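Local structure of D-glyceraldehyde dehydrogenase (NADP(+)) (Thermoplasma acidophilum, 5IZD) at residues 180-183 / 184-188; 421-424 / 425-429. The protein oxidises D-glyceraldehyde to (R)-glycerate with NADP(+) as the electron acceptor, in the non-phosphorylated Entner-Doudoroff pathway. All blocks are in the same frame, centred on the assembly; numbering follows the deposited sequence. Where two conformers were deposited one is given.

Contact 1: residues 180-183 / 184-188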
loop_
_atom_site.group_PDB
_atom_site.type_symbol
_atom_site.label_atom_id
_atom_site.label_comp_id
_atom_site.label_asym_id
_atom_site.label_seq_id
_atom_site.Cartn_x
_atom_site.Cartn_y
_atom_site.Cartn_z
ATOM N N SER A 180 17.662 31.893 8.720
ATOM C CA SER A 180 16.831 31.304 7.671
ATOM C C SER A 180 15.659 30.536 8.315
ATOM O O SER A 180 14.527 30.583 7.836
ATOM C CB SER A 180 17.692 30.486 6.691
ATOM O OG SER A 180 18.383 29.466 7.370
ATOM N N ALA A 181 15.909 29.926 9.466
ATOM C CA ALA A 181 14.871 29.176 10.158
ATOM C C ALA A 181 13.799 30.148 10.669
ATOM O O ALA A 181 12.613 29.919 10.531
ATOM C CB ALA A 181 15.473 28.406 11.301
ATOM N N GLU A 182 14.260 31.236 11.272
ATOM C CA GLU A 182 13.359 32.221 11.838
ATOM C C GLU A 182 12.490 32.753 10.761
ATOM O O GLU A 182 11.338 33.004 10.989
ATOM C CB GLU A 182 14.099 33.413 12.436
ATOM C CG GLU A 182 13.183 34.245 13.327
ATOM C CD GLU A 182 13.507 35.692 13.361
ATOM O OE1 GLU A 182 13.816 36.248 12.274
ATOM O OE2 GLU A 182 13.443 36.284 14.488
ATOM N N TRP A 183 13.079 33.027 9.610
ATOM C CA TRP A 183 12.321 33.616 8.507
ATOM C C TRP A 183 11.184 32.654 7.994
ATOM O O TRP A 183 10.023 33.077 7.781
ATOM C CB TRP A 183 13.272 34.046 7.408
ATOM C CG TRP A 183 12.658 34.754 6.257
ATOM C CD1 TRP A 183 12.604 36.090 6.080
ATOM C CD2 TRP A 183 11.995 34.155 5.092
ATOM N NE1 TRP A 183 11.975 36.384 4.888
ATOM C CE2 TRP A 183 11.626 35.221 4.246
ATOM C CE3 TRP A 183 11.730 32.857 4.687
ATOM C CZ2 TRP A 183 10.949 35.023 3.034
ATOM C CZ3 TRP A 183 11.065 32.629 3.444
ATOM C CH2 TRP A 183 10.678 33.718 2.647
ATOM N N ILE A 184 11.507 31.379 7.894
ATOM C CA ILE A 184 10.532 30.364 7.497
ATOM C C ILE A 184 9.422 30.250 8.509
ATOM O O ILE A 184 8.259 30.285 8.130
ATOM C CB ILE A 184 11.214 28.993 7.265
ATOM C CG1 ILE A 184 12.056 29.091 5.999
ATOM C CG2 ILE A 184 10.185 27.883 7.100
ATOM C CD1 ILE A 184 13.102 28.031 5.873
ATOM N N VAL A 185 9.793 30.184 9.785
ATOM C CA VAL A 185 8.856 30.138 10.893
ATOM C C VAL A 185 7.867 31.301 10.842
ATOM O O VAL A 185 6.663 31.102 11.044
ATOM C CB VAL A 185 9.592 30.108 12.264
ATOM C CG1 VAL A 185 8.637 30.353 13.428
ATOM C CG2 VAL A 185 10.294 28.745 12.452
ATOM N N ARG A 186 8.389 32.496 10.589
ATOM C CA ARG A 186 7.566 33.712 10.507
ATOM C C ARG A 186 6.574 33.552 9.344
ATOM O O ARG A 186 5.406 33.868 9.519
ATOM C CB ARG A 186 8.435 34.971 10.387
ATOM C CG ARG A 186 7.688 36.330 10.390
ATOM C CD ARG A 186 8.652 37.517 10.482
ATOM N NE ARG A 186 9.337 37.601 11.790
ATOM C CZ ARG A 186 8.857 38.186 12.909
ATOM N NH1 ARG A 186 7.660 38.786 12.952
ATOM N NH2 ARG A 186 9.602 38.180 14.031
ATOM N N LYS A 187 6.990 32.967 8.210
ATOM C CA LYS A 187 6.048 32.726 7.111
ATOM C C LYS A 187 4.912 31.771 7.505
ATOM O O LYS A 187 3.768 32.007 7.157
ATOM C CB LYS A 187 6.768 32.301 5.820
ATOM C CG LYS A 187 7.626 33.417 5.228
ATOM C CD LYS A 187 6.783 34.458 4.499
ATOM C CE LYS A 187 7.604 35.698 4.177
ATOM N NZ LYS A 187 7.791 36.522 5.409
ATOM N N PHE A 188 5.226 30.717 8.243
ATOM C CA PHE A 188 4.201 29.826 8.781
ATOM C C PHE A 188 3.246 30.547 9.744
ATOM O O PHE A 188 1.985 30.364 9.673
ATOM C CB PHE A 188 4.843 28.602 9.441
ATOM C CG PHE A 188 5.120 27.521 8.487
ATOM C CD1 PHE A 188 6.282 27.530 7.750
ATOM C CD2 PHE A 188 4.186 26.520 8.263
ATOM C CE1 PHE A 188 6.568 26.510 6.858
ATOM C CE2 PHE A 188 4.467 25.512 7.352
ATOM C CZ PHE A 188 5.659 25.512 6.639
HETATM O O HOH W 1 9.593 35.795 7.190
#
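Lys187 lays its aliphatic chain over one face of the Trp183 indole, one helical turn further along. CG stands above the six-membered ring, 4.0 Å from its centroid and 13° off the normal, a CH-pi contact, while CE of Lys187 comes within 3.6 Å of Trp183 CZ2 near the rim. Two bends, at chi2 (-77°) and chi4 (-76°), turn the lysine chain obliquely across the ring. They carry NZ to 4.5 Å from the centroid of the five-membered ring, an off-centre cation-pi geometry. One water ties the same pair together: it donates to Trp183 O at 2.8 Å and accepts from Lys187 NZ at 2.6 Å, lying over the rim of the indole on the lysine side. The ammonium group also forms a salt bridge with Glu190, and the indole NE1 donates to Glu81, so both polar ends in this cluster are held. Leu82 and Ile85 of helix 79-90 and Ile75 of helix 39-77 pack on the tryptophan, making this a tightly packed side of the helix.

The side bearing Glu182 and Arg186 is looser. Both residues are partly exposed, and Glu182 OE2 remains 4.3 Å from Arg186 NH2, near the guanidinium plane but beyond a salt bridge. Their groups turn to other partners instead: OE2 accepts from the backbone N of Lys4, and the guanidinium makes a cation-pi contact with Trp11. Beneath both sides runs regular i to i+4 backbone bonding, exemplified by Val185 N to Ala181 O at 2.9 Å. Ala181 and Val185 rest on Phe200, and Ala181 also touches Pro173, in the probable NADP(+) site. The helix is the crossover of the beta-alpha-beta unit 168-172, 178-190, 198-200 in the Rossmann-like cofactor-binding domain of aldehyde dehydrogenases.

Contact 2: residues 421-424 / 425-429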
loop_
_atom_site.group_PDB
_atom_site.type_symbol
_atom_site.label_atom_id
_atom_site.label_comp_id
_atom_site.label_asym_id
_atom_site.label_seq_id
_atom_site.Cartn_x
_atom_site.Cartn_y
_atom_site.Cartn_z
ATOM N N ILE A 421 24.711 -2.332 -13.222
ATOM C CA ILE A 421 23.667 -1.468 -12.681
ATOM C C ILE A 421 22.600 -2.227 -11.839
ATOM O O ILE A 421 22.317 -1.866 -10.694
ATOM C CB ILE A 421 22.948 -0.632 -13.785
ATOM C CG1 ILE A 421 23.882 0.436 -14.401
ATOM C CG2 ILE A 421 21.707 0.067 -13.214
ATOM C CD1 ILE A 421 23.440 0.947 -15.766
ATOM N N PHE A 422 21.990 -3.258 -12.418
ATOM C CA PHE A 422 20.991 -4.048 -11.689
ATOM C C PHE A 422 21.592 -4.820 -10.509
ATOM O O PHE A 422 20.980 -4.944 -9.445
ATOM C CB PHE A 422 20.266 -5.008 -12.649
ATOM C CG PHE A 422 19.372 -4.311 -13.628
ATOM C CD1 PHE A 422 18.206 -3.678 -13.198
ATOM C CD2 PHE A 422 19.674 -4.274 -14.963
ATOM C CE1 PHE A 422 17.353 -3.033 -14.097
ATOM C CE2 PHE A 422 18.828 -3.642 -15.857
ATOM C CZ PHE A 422 17.666 -3.024 -15.429
ATOM N N GLU A 423 22.791 -5.344 -10.674
ATOM C CA GLU A 423 23.434 -6.053 -9.584
ATOM C C GLU A 423 23.843 -5.120 -8.424
ATOM O O GLU A 423 23.615 -5.448 -7.263
ATOM C CB GLU A 423 24.646 -6.863 -10.110
ATOM C CG GLU A 423 25.325 -7.681 -9.005
ATOM C CD GLU A 423 26.468 -8.512 -9.487
ATOM O OE1 GLU A 423 26.214 -9.729 -9.445
ATOM O OE2 GLU A 423 27.542 -7.975 -9.913
ATOM N N ALA A 424 24.470 -3.991 -8.755
ATOM C CA ALA A 424 24.821 -2.941 -7.742
ATOM C C ALA A 424 23.633 -2.415 -6.963
ATOM O O ALA A 424 23.771 -2.061 -5.814
ATOM C CB ALA A 424 25.512 -1.762 -8.401
ATOM N N SER A 425 22.452 -2.418 -7.572
ATOM C CA SER A 425 21.261 -1.998 -6.864
ATOM C C SER A 425 21.012 -2.773 -5.597
ATOM O O SER A 425 20.350 -2.279 -4.712
ATOM C CB SER A 425 20.062 -2.021 -7.786
ATOM O OG SER A 425 20.309 -1.125 -8.862
ATOM N N GLU A 426 21.495 -4.022 -5.532
ATOM C CA GLU A 426 21.450 -4.827 -4.291
ATOM C C GLU A 426 22.797 -4.933 -3.581
ATOM O O GLU A 426 22.822 -4.935 -2.338
ATOM C CB GLU A 426 20.862 -6.251 -4.549
ATOM C CG GLU A 426 19.334 -6.192 -4.545
ATOM C CD GLU A 426 18.591 -7.541 -4.426
ATOM O OE1 GLU A 426 18.449 -8.308 -5.424
ATOM O OE2 GLU A 426 18.060 -7.807 -3.314
ATOM N N ARG A 427 23.895 -5.040 -4.334
ATOM C CA ARG A 427 25.180 -5.333 -3.718
ATOM C C ARG A 427 25.837 -4.052 -3.074
ATOM O O ARG A 427 26.686 -4.186 -2.176
ATOM C CB ARG A 427 26.101 -6.046 -4.715
ATOM C CG ARG A 427 25.676 -7.489 -5.086
ATOM C CD ARG A 427 26.244 -8.483 -4.075
ATOM N NE ARG A 427 25.603 -9.794 -4.014
ATOM C CZ ARG A 427 26.188 -10.899 -3.553
ATOM N NH1 ARG A 427 27.445 -10.882 -3.149
ATOM N NH2 ARG A 427 25.515 -12.037 -3.506
ATOM N N ILE A 428 25.421 -2.851 -3.512
ATOM C CA ILE A 428 25.897 -1.566 -2.919
ATOM C C ILE A 428 24.964 -1.249 -1.787
ATOM O O ILE A 428 23.804 -0.830 -1.996
ATOM C CB ILE A 428 25.941 -0.372 -3.928
ATOM C CG1 ILE A 428 26.912 -0.644 -5.082
ATOM C CG2 ILE A 428 26.290 0.944 -3.231
ATOM C CD1 ILE A 428 28.357 -0.512 -4.689
ATOM N N ARG A 429 25.477 -1.458 -0.578
ATOM C CA ARG A 429 24.638 -1.446 0.593
ATOM C C ARG A 429 24.604 -0.049 1.128
ATOM O O ARG A 429 25.115 0.208 2.239
ATOM C CB ARG A 429 25.155 -2.434 1.617
ATOM C CG ARG A 429 25.056 -3.880 1.165
ATOM C CD ARG A 429 23.671 -4.445 1.384
ATOM N NE ARG A 429 23.389 -4.643 2.786
ATOM C CZ ARG A 429 22.195 -4.998 3.273
ATOM N NH1 ARG A 429 21.166 -5.200 2.468
ATOM N NH2 ARG A 429 22.021 -5.146 4.579
#
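Glu423 and Arg427 cross at an angle one turn apart, meeting through their methylenes: CG of Glu423 lies 3.9 Å from CG of Arg427. Arg427 is modelled in two conformers; in the one described the charged groups do not pair, and Glu423 OE1 is 5.5 Å from Arg427 NE. The torsions are consistent with this: the glutamate runs out extended, CG anti to the backbone N (chi1 -177°), while the arginine, in this conformer, bends at chi2. Each end finds other partners. Glu423 OE2 bonds to Tyr399 OH and OE1 to His129 of the third subunit, and Arg427 NH2, as placed here, forms a salt bridge with Asp58 of the second subunit.

Ser425 turns its hydroxyl back along the helix, where OG donates to Ile421 O at 2.8 Å. That carbonyl also accepts Ser425 N at 3.2 Å, from the opposite face of its plane, so one oxygen is gripped by two donors of the same residue. Glu423 O is likewise shared. Arg427 N reaches it in the carbonyl plane at 3.0 Å, while Glu426 N, at 3.1 Å, comes from above that plane, an i+3 to i bond added to the i+4 to i bond, as is common near a helix C-terminus.

Toward the sheet, Ile428 brings CG1 to 3.8 Å from the methyl CB of Ala424, and its backbone N donates to Ala424 O at 2.9 Å. Ile428 is the first residue to leave helical angles, so this bond spans the helix end. Ala424 also packs on Leu413 and Leu433, whereas Glu426 pairs with Lys131 of the third subunit and Phe422 meets Phe422 of the fourth. The arrangement is that of a crossover helix in the beta-alpha-beta unit 410-414, 418-427, 432-435 of the catalytic domain of the aldehyde dehydrogenase fold, its outer side built into the homotetramer contacts.

How the contacts relate
From the N terminus, the chain reaches contact 1 on helix 178-190, between parallel strands 168-172 and 198-200, and only much later contact 2 on helix 418-427, between strands 410-414 and 432-435. Each joins side chains about one helical turn apart within a continuous run, so neither closes a long loop; they follow in series without nesting or crossing. The centres of contact 1 and contact 2 are about 40 Å apart, on opposite sides of the chain's centre. They belong to crossovers on two different sheets, of the cofactor-binding and catalytic domains respectively. Contact 1 has no other subunit against it, whereas contact 2 meets three neighbours in the tetramer.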